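Local coordinates for phage-like element PBSX protein xkdH (Bacillus subtilis, PDB 3F3B) that is of unknown function but is encoded by the defective prophage PBSX and belongs to a family grouped with phage barrel proteins, at residues L59-E63 / P64-V68. Residues are numbered along the deposited sequence; the frame is centred on the assembly and turned at random.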
loop_
_atom_site.group_PDB
_atom_site.type_symbol
_atom_site.label_atom_id
_atom_site.label_comp_id
_atom_site.label_asym_id
_atom_site.label_seq_id
_atom_site.Cartn_x
_atom_site.Cartn_y
_atom_site.Cartn_z
ATOM N N LEU A 59 16.622 -0.077 10.655
ATOM C CA LEU A 59 16.871 0.924 11.680
ATOM C C LEU A 59 16.708 2.276 11.004
ATOM O O LEU A 59 17.387 2.561 10.020
ATOM C CB LEU A 59 18.289 0.773 12.234
ATOM C CG LEU A 59 18.584 1.479 13.559
ATOM C CD1 LEU A 59 17.756 0.847 14.663
ATOM C CD2 LEU A 59 20.065 1.369 13.886
ATOM N N ILE A 60 15.801 3.101 11.520
ATOM C CA ILE A 60 15.563 4.406 10.919
ATOM C C ILE A 60 16.054 5.561 11.780
ATOM O O ILE A 60 15.930 6.721 11.395
ATOM C CB ILE A 60 14.060 4.617 10.609
ATOM C CG1 ILE A 60 13.274 4.848 11.904
ATOM C CG2 ILE A 60 13.508 3.398 9.875
ATOM C CD1 ILE A 60 11.793 5.136 11.681
ATOM N N GLN A 61 16.610 5.247 12.943
ATOM C CA GLN A 61 17.122 6.279 13.834
ATOM C C GLN A 61 18.087 5.676 14.850
ATOM O O GLN A 61 18.002 4.487 15.166
ATOM C CB GLN A 61 15.968 6.963 14.575
ATOM C CG GLN A 61 16.408 8.104 15.491
ATOM C CD GLN A 61 15.298 8.589 16.406
ATOM O OE1 GLN A 61 14.205 8.945 15.952
ATOM N NE2 GLN A 61 15.577 8.615 17.705
ATOM N N GLU A 62 19.006 6.499 15.352
ATOM C CA GLU A 62 19.977 6.055 16.350
ATOM C C GLU A 62 20.047 7.049 17.508
ATOM O O GLU A 62 19.654 8.208 17.374
ATOM C CB GLU A 62 21.372 5.897 15.727
ATOM C CG GLU A 62 21.526 4.699 14.795
ATOM C CD GLU A 62 22.883 4.656 14.107
ATOM O OE1 GLU A 62 23.199 5.595 13.349
ATOM O OE2 GLU A 62 23.640 3.685 14.314
ATOM N N GLU A 63 20.536 6.575 18.648
ATOM C CA GLU A 63 20.677 7.397 19.843
ATOM C C GLU A 63 19.467 8.301 20.056
ATOM O O GLU A 63 19.565 9.520 19.922
ATOM C CB GLU A 63 21.943 8.256 19.739
ATOM C CG GLU A 63 23.155 7.503 19.199
ATOM C CD GLU A 63 24.433 8.316 19.278
ATOM O OE1 GLU A 63 25.443 7.907 18.661
ATOM O OE2 GLU A 63 24.431 9.360 19.966
ATOM N N PRO A 64 18.308 7.718 20.400
ATOM C CA PRO A 64 18.075 6.285 20.595
ATOM C C PRO A 64 17.774 5.553 19.291
ATOM O O PRO A 64 17.482 6.174 18.269
ATOM C CB PRO A 64 16.888 6.270 21.543
ATOM C CG PRO A 64 16.075 7.409 21.017
ATOM C CD PRO A 64 17.120 8.492 20.804
ATOM N N ASP A 65 17.837 4.228 19.343
ATOM C CA ASP A 65 17.574 3.397 18.177
ATOM C C ASP A 65 16.095 3.306 17.857
ATOM O O ASP A 65 15.250 3.428 18.736
ATOM C CB ASP A 65 18.110 1.988 18.404
ATOM C CG ASP A 65 19.603 1.904 18.244
ATOM O OD1 ASP A 65 20.160 0.816 18.497
ATOM O OD2 ASP A 65 20.217 2.924 17.863
ATOM N N GLN A 66 15.790 3.081 16.587
ATOM C CA GLN A 66 14.409 2.950 16.147
ATOM C C GLN A 66 14.339 1.949 15.011
ATOM O O GLN A 66 15.012 2.101 13.989
ATOM C CB GLN A 66 13.859 4.291 15.665
ATOM C CG GLN A 66 13.701 5.326 16.746
ATOM C CD GLN A 66 12.355 6.007 16.674
ATOM O OE1 GLN A 66 11.931 6.464 15.607
ATOM N NE2 GLN A 66 11.672 6.087 17.812
ATOM N N THR A 67 13.523 0.924 15.187
ATOM C CA THR A 67 13.389 -0.081 14.159
ATOM C C THR A 67 11.943 -0.263 13.766
ATOM O O THR A 67 11.072 -0.384 14.620
ATOM C CB THR A 67 13.977 -1.417 14.625
ATOM O OG1 THR A 67 15.406 -1.291 14.706
ATOM C CG2 THR A 67 13.618 -2.534 13.646
ATOM N N VAL A 68 11.700 -0.266 12.461
ATOM C CA VAL A 68 10.357 -0.431 11.921
ATOM C C VAL A 68 10.380 -1.522 10.853
ATOM O O VAL A 68 11.451 -2.005 10.464
ATOM C CB VAL A 68 9.863 0.866 11.258
ATOM C CG1 VAL A 68 9.935 2.020 12.238
ATOM C CG2 VAL A 68 10.705 1.166 10.027
#
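Ile60 N gives its hydrogen to Gln66 O (2.8 Å, N-H...O angle 156°), and Gln66 N turns to Gln61 O by a more bent bond, so Gln66 uses both its N and its O to join the antiparallel ends of strands 48-61 and 66-77. The turn between them runs through a cis peptide from Glu63 to Pro64; proline, the residue that most readily accepts one before it, suits this tight reversal. On one face, Leu59 pairs with Thr67; with CG anti to the backbone N (chi1 -164°), its CD1 comes to Thr67 OG1, the side chains crossing at about a right angle, and the long, branched leucine also reaches Asp65 CB at 3.9 Å. On the other, Gln61 and Gln66 stack their amides, planes 18° apart, with Gln66 CG packed on Gln61 CB at 3.5 Å; flexible glutamines offer each other methylenes here, though their two OE1 acceptors meet without a hydrogen bond. Branching at CB keeps methyls close to the backbone, letting Ile60 CG2 and Val68 CG2 touch at 3.6 Å. Backbone bonds between Val68 and Gln58 continue the ladder, making this the solvent-exposed tip of a long beta hairpin that projects from the antiparallel sheet, whose strand 48-61 also pairs with strand 9-19 and strand 66-77 with strand 107-114.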